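Local coordinates for protein YHR177W (Saccharomyces cerevisiae, PDB 4M8B) that binds DNA through its WOPR domain, the part of the longer protein present here, and is probably a transcription factor, at residues R32-R37 against N51-N56; E57-I62 against K136-H141. All coordinates share one frame; numbering follows the deposited sequence. Where two conformers were deposited one is given.

Overall arrangement
The two contacts follow one another along the chain: strand 51-56, which receives the loop 32-37 in contact 1, runs directly into helix 57-60, which rests on strand 137-147 in contact 2. Their centres lie about 11 Å apart, and both reach the same antiparallel sheet, in which strands 51-56 and 137-147 are neighbours. The seam between them is bonded as well as packed, with Asn56 ND2 lying 2.8 Å from Glu138 OE1 and Phe55 O 2.9 Å from His141 N. Facing the DNA, Arg37 NH2 packs 3.5 Å from Ile62 CG2, and both contacts come close to the phosphate of DA14 of chain B, Arg37 through a weak hydrogen bond and Ile62 by proximity.

Contact 1 of 2, residues R32-R37 against N51-N56; sequences RCIERR and NIFVFN. With nucleotides of chain B.
The ring of Phe53 offers its edge to Ile34: CG1 of the isoleucine lies near the ring plane, 3.7 Å from Phe53 CD2, and CD1 follows it at 3.8 Å from the same carbon. Ile34 holds CG1 beside its own backbone N (chi1 -71°), which sends this branch toward the phenyl edge. Beyond it, Ile34 CB rests 4.0 Å from Phe55 CB, while the Phe55 ring swings away to stack on His141; Trp65 meets both phenylalanine rings. The third flat group, the guanidinium of Arg37, has O3' of DA14 of chain B over one face, displaced toward the rim. Its NH2 makes a weak, bent hydrogen bond to OP1 of DA14 of chain B (2.9 Å), whereas NH1 is tied to Thr66 OG1 and Arg64 O, bonds that are consistent with the protein orienting the group against the DNA backbone.

One backbone bond anchors the loop, Ile34 N to Val54 O at 2.8 Å and 159°. Cys33 CB lies alongside that same carbonyl. Strand 51-56 is flanked on one edge by strand 137-147; on the other, Ile52 pairs with Thr8 and Cys9 at strand 9-10, and residues 32-37, on their way from helix 16-28 to helix 40-46, take up the place farther along that edge.

Contact 2 of 2, residues E57-I62 against K136-H141; sequences EEKSGI and KLETFH. With EDO (1,2-ethanediol), chain D; nucleotides of chain B.
Glu57 and His141 meet carboxylate to ring edge. The glutamate has CG anti to its nitrogen (chi1 170°) and runs out extended beside the histidine, its CB 3.4 Å from His141 NE2. Glu57 OE2 then accepts from His141 NE2, 2.8 Å away, through the anti lone pair, and although this oxygen lies in the imidazole plane, the carboxylate as a whole is turned 49° from it. At another point of the ring edge, His141 ND1 donates to O2 of a 1,2-ethanediol molecule, probably from the crystallisation liquor (2.6 Å), and Ile62 O sits over one face. The Thr139 methyl, CG2, packs 3.6 Å from Glu57 OE2.

Glu58 approaches differently. Its chain folds at chi2 and crosses Thr139 at about a right angle, bringing OE2 to Thr139 N at 3.0 Å, a nearly straight bond that arrives on the syn side, somewhat out of the carboxylate plane. The backbone explains the need. Glu57 N to Thr139 O, at 2.8 Å and 176°, extends the antiparallel ladder one step beyond the Phe55-His141 pair; the return bond of that step is missing because Glu57 O turns into the helix and accepts from Gly61 N (2.9 Å). The Glu58 carboxylate takes its place, accepting from the strand amide that Glu57 O has turned away from.

Two acidic side chains sit at the start of a one-turn helix, whose N-terminal end might slightly stabilise their negative charge. The stack on Phe55 and the bond to Glu57 together help to set the rotation of the imidazole, and the carboxylate would be expected to polarise its N-H. With both ring nitrogens donating as modelled, the imidazole would be cationic, a state Glu57 would probably favour; the charge itself is not seen.

Contact 1 of 2, residues R32-R37 against N51-N56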
loop_
_atom_site.group_PDB
_atom_site.type_symbol
_atom_site.label_atom_id
_atom_site.label_comp_id
_atom_site.label_asym_id
_atom_site.label_seq_id
_atom_site.Cartn_x
_atom_site.Cartn_y
_atom_site.Cartn_z
ATOM N N ARG C 32 13.146 -0.034 -6.993
ATOM C CA ARG C 32 13.302 -1.481 -7.057
ATOM C C ARG C 32 12.131 -2.240 -6.440
ATOM O O ARG C 32 11.718 -1.960 -5.313
ATOM C CB ARG C 32 14.634 -1.902 -6.431
ATOM C CG ARG C 32 15.841 -1.419 -7.231
ATOM C CD ARG C 32 17.149 -1.953 -6.679
ATOM N NE ARG C 32 17.402 -1.484 -5.322
ATOM C CZ ARG C 32 17.940 -0.305 -5.026
ATOM N NH1 ARG C 32 18.281 0.535 -5.995
ATOM N NH2 ARG C 32 18.134 0.034 -3.759
ATOM N N CYS C 33 11.586 -3.192 -7.190
ATOM C CA CYS C 33 10.469 -3.992 -6.704
ATOM C C CYS C 33 10.944 -5.074 -5.737
ATOM O O CYS C 33 12.141 -5.343 -5.633
ATOM C CB CYS C 33 9.707 -4.616 -7.877
ATOM S SG CYS C 33 10.735 -5.538 -9.044
ATOM N N ILE C 34 10.000 -5.682 -5.026
ATOM C CA ILE C 34 10.300 -6.779 -4.110
ATOM C C ILE C 34 10.365 -8.068 -4.931
ATOM O O ILE C 34 9.423 -8.401 -5.651
ATOM C CB ILE C 34 9.224 -6.915 -3.020
ATOM C CG1 ILE C 34 9.316 -5.748 -2.036
ATOM C CG2 ILE C 34 9.384 -8.229 -2.274
ATOM C CD1 ILE C 34 10.514 -5.817 -1.115
ATOM N N GLU C 35 11.476 -8.789 -4.834
ATOM C CA GLU C 35 11.704 -9.941 -5.707
ATOM C C GLU C 35 11.423 -11.295 -5.048
ATOM O O GLU C 35 11.316 -12.315 -5.727
ATOM C CB GLU C 35 13.123 -9.897 -6.277
ATOM C CG GLU C 35 13.392 -8.671 -7.134
ATOM C CD GLU C 35 14.816 -8.612 -7.650
ATOM O OE1 GLU C 35 15.724 -9.115 -6.954
ATOM O OE2 GLU C 35 15.026 -8.063 -8.754
ATOM N N ARG C 36 11.301 -11.297 -3.725
ATOM C CA ARG C 36 11.010 -12.519 -2.987
ATOM C C ARG C 36 10.234 -12.198 -1.716
ATOM O O ARG C 36 10.333 -11.094 -1.185
ATOM C CB ARG C 36 12.302 -13.252 -2.616
ATOM C CG ARG C 36 13.159 -12.501 -1.606
ATOM C CD ARG C 36 14.064 -13.434 -0.823
ATOM N NE ARG C 36 14.946 -12.697 0.078
ATOM C CZ ARG C 36 14.588 -12.248 1.277
ATOM N NH1 ARG C 36 13.362 -12.460 1.725
ATOM N NH2 ARG C 36 15.456 -11.585 2.028
ATOM N N ARG C 37 9.474 -13.170 -1.226
ATOM C CA ARG C 37 8.730 -12.994 0.013
ATOM C C ARG C 37 9.683 -12.758 1.171
ATOM O O ARG C 37 10.704 -13.435 1.286
ATOM C CB ARG C 37 7.860 -14.219 0.306
ATOM C CG ARG C 37 6.957 -14.050 1.524
ATOM C CD ARG C 37 5.916 -15.151 1.597
ATOM N NE ARG C 37 5.214 -15.311 0.329
ATOM C CZ ARG C 37 4.102 -14.663 0.001
ATOM N NH1 ARG C 37 3.560 -13.804 0.852
ATOM N NH2 ARG C 37 3.533 -14.877 -1.178
ATOM N N ASN C 51 6.627 3.414 4.446
ATOM C CA ASN C 51 7.101 2.322 3.605
ATOM C C ASN C 51 6.129 1.994 2.477
ATOM O O ASN C 51 4.934 1.796 2.707
ATOM C CB ASN C 51 7.370 1.070 4.444
ATOM C CG ASN C 51 8.705 1.123 5.159
ATOM O OD1 ASN C 51 9.350 2.167 5.219
ATOM N ND2 ASN C 51 9.128 -0.012 5.700
ATOM N N ILE C 52 6.646 1.944 1.255
ATOM C CA ILE C 52 5.846 1.545 0.108
ATOM C C ILE C 52 6.519 0.376 -0.591
ATOM O O ILE C 52 7.734 0.382 -0.793
ATOM C CB ILE C 52 5.676 2.702 -0.886
ATOM C CG1 ILE C 52 4.890 3.843 -0.236
ATOM C CG2 ILE C 52 4.974 2.225 -2.143
ATOM C CD1 ILE C 52 4.761 5.073 -1.110
ATOM N N PHE C 53 5.734 -0.632 -0.952
ATOM C CA PHE C 53 6.274 -1.799 -1.638
ATOM C C PHE C 53 5.543 -2.040 -2.942
ATOM O O PHE C 53 4.322 -1.911 -3.015
ATOM C CB PHE C 53 6.152 -3.048 -0.763
ATOM C CG PHE C 53 6.890 -2.955 0.538
ATOM C CD1 PHE C 53 6.273 -2.436 1.664
ATOM C CD2 PHE C 53 8.198 -3.396 0.640
ATOM C CE1 PHE C 53 6.950 -2.354 2.872
ATOM C CE2 PHE C 53 8.882 -3.316 1.846
ATOM C CZ PHE C 53 8.256 -2.794 2.963
ATOM N N VAL C 54 6.300 -2.400 -3.970
ATOM C CA VAL C 54 5.726 -2.808 -5.240
ATOM C C VAL C 54 6.378 -4.109 -5.667
ATOM O O VAL C 54 7.597 -4.259 -5.572
ATOM C CB VAL C 54 5.942 -1.746 -6.333
ATOM C CG1 VAL C 54 5.452 -2.264 -7.680
ATOM C CG2 VAL C 54 5.230 -0.456 -5.963
ATOM N N PHE C 55 5.567 -5.056 -6.120
ATOM C CA PHE C 55 6.102 -6.306 -6.645
ATOM C C PHE C 55 5.314 -6.816 -7.843
ATOM O O PHE C 55 4.097 -6.655 -7.919
ATOM C CB PHE C 55 6.201 -7.388 -5.556
ATOM C CG PHE C 55 4.892 -7.711 -4.881
ATOM C CD1 PHE C 55 4.475 -6.996 -3.768
ATOM C CD2 PHE C 55 4.093 -8.746 -5.341
ATOM C CE1 PHE C 55 3.277 -7.295 -3.135
ATOM C CE2 PHE C 55 2.894 -9.053 -4.711
ATOM C CZ PHE C 55 2.487 -8.326 -3.607
ATOM N N ASN C 56 6.033 -7.416 -8.784
ATOM C CA ASN C 56 5.419 -8.083 -9.920
ATOM C C ASN C 56 4.956 -9.468 -9.481
ATOM O O ASN C 56 5.750 -10.255 -8.967
ATOM C CB ASN C 56 6.431 -8.202 -11.060
ATOM C CG ASN C 56 5.797 -8.629 -12.363
ATOM O OD1 ASN C 56 4.891 -9.461 -12.389
ATOM N ND2 ASN C 56 6.276 -8.057 -13.462
ATOM P P DA B 14 0.733 -16.909 -2.501
ATOM O OP1 DA B 14 1.131 -15.493 -2.673
ATOM O OP2 DA B 14 1.360 -17.948 -3.349
ATOM O "O5'" DA B 14 0.948 -17.289 -0.969
ATOM C "C5'" DA B 14 0.499 -16.363 -0.002
ATOM C "C4'" DA B 14 0.424 -16.964 1.389
ATOM O "O4'" DA B 14 -0.573 -18.007 1.431
ATOM C "C3'" DA B 14 1.708 -17.602 1.909
ATOM O "O3'" DA B 14 2.245 -16.693 2.873
ATOM C "C2'" DA B 14 1.271 -18.958 2.479
ATOM C "C1'" DA B 14 -0.250 -18.854 2.512
ATOM N N9 DA B 14 -1.016 -20.086 2.332
ATOM C C8 DA B 14 -1.008 -20.931 1.258
ATOM N N7 DA B 14 -1.824 -21.951 1.380
ATOM C C5 DA B 14 -2.414 -21.751 2.616
ATOM C C6 DA B 14 -3.375 -22.481 3.336
ATOM N N6 DA B 14 -3.934 -23.607 2.886
ATOM N N1 DA B 14 -3.740 -22.002 4.540
ATOM C C2 DA B 14 -3.181 -20.871 4.989
ATOM N N3 DA B 14 -2.269 -20.100 4.404
ATOM C C4 DA B 14 -1.929 -20.606 3.211
ATOM P P DC B 15 3.596 -17.032 3.672
ATOM O OP1 DC B 15 4.173 -15.746 4.132
ATOM O OP2 DC B 15 4.410 -17.946 2.835
ATOM O "O5'" DC B 15 3.081 -17.817 4.963
ATOM C "C5'" DC B 15 2.192 -17.150 5.833
ATOM C "C4'" DC B 15 1.451 -18.111 6.747
ATOM O "O4'" DC B 15 0.809 -19.160 5.986
ATOM C "C3'" DC B 15 2.311 -18.829 7.778
ATOM O "O3'" DC B 15 1.989 -18.289 9.056
ATOM C "C2'" DC B 15 1.932 -20.306 7.645
ATOM C "C1'" DC B 15 0.624 -20.241 6.873
ATOM N N1 DC B 15 0.267 -21.439 6.055
ATOM C C2 DC B 15 -0.690 -22.363 6.504
ATOM O O2 DC B 15 -1.240 -22.196 7.604
ATOM N N3 DC B 15 -0.988 -23.425 5.715
ATOM C C4 DC B 15 -0.382 -23.578 4.537
ATOM N N4 DC B 15 -0.722 -24.640 3.799
ATOM C C5 DC B 15 0.587 -22.649 4.064
ATOM C C6 DC B 15 0.876 -21.604 4.847
#

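Contact 2 of 2, residues E57-I62 against K136-H141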
loop_
_atom_site.group_PDB
_atom_site.type_symbol
_atom_site.label_atom_id
_atom_site.label_comp_id
_atom_site.label_asym_id
_atom_site.label_seq_id
_atom_site.Cartn_x
_atom_site.Cartn_y
_atom_site.Cartn_z
ATOM N N GLU C 57 3.673 -9.758 -9.670
ATOM C CA GLU C 57 3.106 -11.035 -9.243
ATOM C C GLU C 57 3.774 -12.223 -9.933
ATOM O O GLU C 57 4.151 -13.198 -9.283
ATOM C CB GLU C 57 1.593 -11.057 -9.481
ATOM C CG GLU C 57 0.948 -12.418 -9.294
ATOM C CD GLU C 57 -0.570 -12.350 -9.306
ATOM O OE1 GLU C 57 -1.208 -13.331 -9.746
ATOM O OE2 GLU C 57 -1.125 -11.320 -8.868
ATOM N N GLU C 58 3.931 -12.128 -11.249
ATOM C CA GLU C 58 4.519 -13.208 -12.036
ATOM C C GLU C 58 6.003 -13.426 -11.739
ATOM O O GLU C 58 6.439 -14.557 -11.535
ATOM C CB GLU C 58 4.314 -12.960 -13.536
ATOM C CG GLU C 58 2.870 -13.107 -14.018
ATOM C CD GLU C 58 1.983 -11.933 -13.633
ATOM O OE1 GLU C 58 0.746 -12.118 -13.574
ATOM O OE2 GLU C 58 2.516 -10.827 -13.396
ATOM N N LYS C 59 6.773 -12.342 -11.712
ATOM C CA LYS C 59 8.222 -12.432 -11.552
ATOM C C LYS C 59 8.677 -12.751 -10.128
ATOM O O LYS C 59 9.825 -13.135 -9.916
ATOM C CB LYS C 59 8.900 -11.142 -12.026
ATOM C CG LYS C 59 8.764 -10.862 -13.516
ATOM C CD LYS C 59 9.639 -9.686 -13.934
ATOM C CE LYS C 59 9.587 -9.457 -15.437
ATOM N NZ LYS C 59 10.509 -8.368 -15.870
ATOM N N SER C 60 7.788 -12.587 -9.154
ATOM C CA SER C 60 8.165 -12.792 -7.758
ATOM C C SER C 60 7.464 -13.991 -7.137
ATOM O O SER C 60 7.941 -14.555 -6.155
ATOM C CB SER C 60 7.880 -11.539 -6.927
ATOM O OG SER C 60 6.486 -11.326 -6.779
ATOM N N GLY C 61 6.325 -14.370 -7.705
ATOM C CA GLY C 61 5.564 -15.490 -7.185
ATOM C C GLY C 61 4.701 -15.118 -5.994
ATOM O O GLY C 61 4.124 -15.987 -5.342
ATOM N N ILE C 62 4.615 -13.822 -5.707
ATOM C CA ILE C 62 3.757 -13.334 -4.635
ATOM C C ILE C 62 2.400 -12.917 -5.192
ATOM O O ILE C 62 2.319 -12.064 -6.077
ATOM C CB ILE C 62 4.384 -12.132 -3.903
ATOM C CG1 ILE C 62 5.785 -12.484 -3.406
ATOM C CG2 ILE C 62 3.511 -11.705 -2.736
ATOM C CD1 ILE C 62 6.476 -11.352 -2.688
ATOM N N LYS C 136 -0.567 -10.153 -23.238
ATOM C CA LYS C 136 -0.262 -10.778 -21.973
ATOM C C LYS C 136 -0.044 -9.646 -20.948
ATOM O O LYS C 136 0.681 -8.697 -21.200
ATOM C CB LYS C 136 0.957 -11.701 -22.125
ATOM C CG LYS C 136 2.087 -11.530 -21.110
ATOM C CD LYS C 136 3.058 -12.710 -21.087
ATOM C CE LYS C 136 2.807 -13.642 -19.900
ATOM N NZ LYS C 136 3.917 -14.580 -19.555
ATOM N N LEU C 137 -0.649 -9.785 -19.777
ATOM C CA LEU C 137 -0.706 -8.739 -18.789
ATOM C C LEU C 137 -0.013 -9.132 -17.535
ATOM O O LEU C 137 -0.239 -10.196 -17.048
ATOM C CB LEU C 137 -2.147 -8.486 -18.465
ATOM C CG LEU C 137 -2.700 -7.178 -18.946
ATOM C CD1 LEU C 137 -2.158 -6.805 -20.298
ATOM C CD2 LEU C 137 -4.194 -7.280 -18.990
ATOM N N GLU C 138 0.831 -8.265 -17.018
ATOM C CA GLU C 138 1.500 -8.535 -15.784
ATOM C C GLU C 138 0.757 -7.826 -14.705
ATOM O O GLU C 138 0.050 -6.913 -14.973
ATOM C CB GLU C 138 2.961 -8.152 -15.861
ATOM C CG GLU C 138 3.761 -9.181 -16.630
ATOM C CD GLU C 138 5.205 -8.831 -16.838
ATOM O OE1 GLU C 138 5.692 -7.879 -16.245
ATOM O OE2 GLU C 138 5.876 -9.511 -17.602
ATOM N N THR C 139 0.848 -8.327 -13.495
ATOM C CA THR C 139 0.130 -7.738 -12.373
ATOM C C THR C 139 1.082 -7.119 -11.353
ATOM O O THR C 139 1.958 -7.797 -10.814
ATOM C CB THR C 139 -0.760 -8.782 -11.678
ATOM O OG1 THR C 139 -1.670 -9.343 -12.632
ATOM C CG2 THR C 139 -1.549 -8.145 -10.544
ATOM N N PHE C 140 0.908 -5.826 -11.094
ATOM C CA PHE C 140 1.746 -5.125 -10.128
ATOM C C PHE C 140 0.974 -4.826 -8.852
ATOM O O PHE C 140 -0.112 -4.248 -8.888
ATOM C CB PHE C 140 2.306 -3.838 -10.736
ATOM C CG PHE C 140 3.209 -4.074 -11.912
ATOM C CD1 PHE C 140 2.700 -4.101 -13.201
ATOM C CD2 PHE C 140 4.566 -4.286 -11.730
ATOM C CE1 PHE C 140 3.530 -4.328 -14.288
ATOM C CE2 PHE C 140 5.401 -4.514 -12.813
ATOM C CZ PHE C 140 4.880 -4.535 -14.093
ATOM N N HIS C 141 1.542 -5.237 -7.725
ATOM C CA HIS C 141 0.916 -5.021 -6.432
ATOM C C HIS C 141 1.583 -3.852 -5.734
ATOM O O HIS C 141 2.804 -3.706 -5.785
ATOM C CB HIS C 141 1.047 -6.268 -5.563
ATOM C CG HIS C 141 0.403 -7.481 -6.144
ATOM N ND1 HIS C 141 -0.631 -8.154 -5.517
ATOM C CD2 HIS C 141 0.638 -8.162 -7.293
ATOM C CE1 HIS C 141 -0.998 -9.180 -6.252
ATOM N NE2 HIS C 141 -0.242 -9.209 -7.340
HETATM C C1 EDO D . -2.537 -5.473 -3.890
HETATM O O1 EDO D . -2.201 -5.466 -5.283
HETATM C C2 EDO D . -2.559 -6.914 -3.401
HETATM O O2 EDO D . -1.220 -7.354 -3.147
ATOM P P DA B 14 0.733 -16.909 -2.501
ATOM O OP1 DA B 14 1.131 -15.493 -2.673
ATOM O OP2 DA B 14 1.360 -17.948 -3.349
ATOM O "O5'" DA B 14 0.948 -17.289 -0.969
ATOM C "C5'" DA B 14 0.499 -16.363 -0.002
ATOM C "C4'" DA B 14 0.424 -16.964 1.389
ATOM O "O4'" DA B 14 -0.573 -18.007 1.431
ATOM C "C3'" DA B 14 1.708 -17.602 1.909
ATOM O "O3'" DA B 14 2.245 -16.693 2.873
ATOM C "C2'" DA B 14 1.271 -18.958 2.479
ATOM C "C1'" DA B 14 -0.250 -18.854 2.512
ATOM N N9 DA B 14 -1.016 -20.086 2.332
ATOM C C8 DA B 14 -1.008 -20.931 1.258
ATOM N N7 DA B 14 -1.824 -21.951 1.380
ATOM C C5 DA B 14 -2.414 -21.751 2.616
ATOM C C6 DA B 14 -3.375 -22.481 3.336
ATOM N N6 DA B 14 -3.934 -23.607 2.886
ATOM N N1 DA B 14 -3.740 -22.002 4.540
ATOM C C2 DA B 14 -3.181 -20.871 4.989
ATOM N N3 DA B 14 -2.269 -20.100 4.404
ATOM C C4 DA B 14 -1.929 -20.606 3.211
#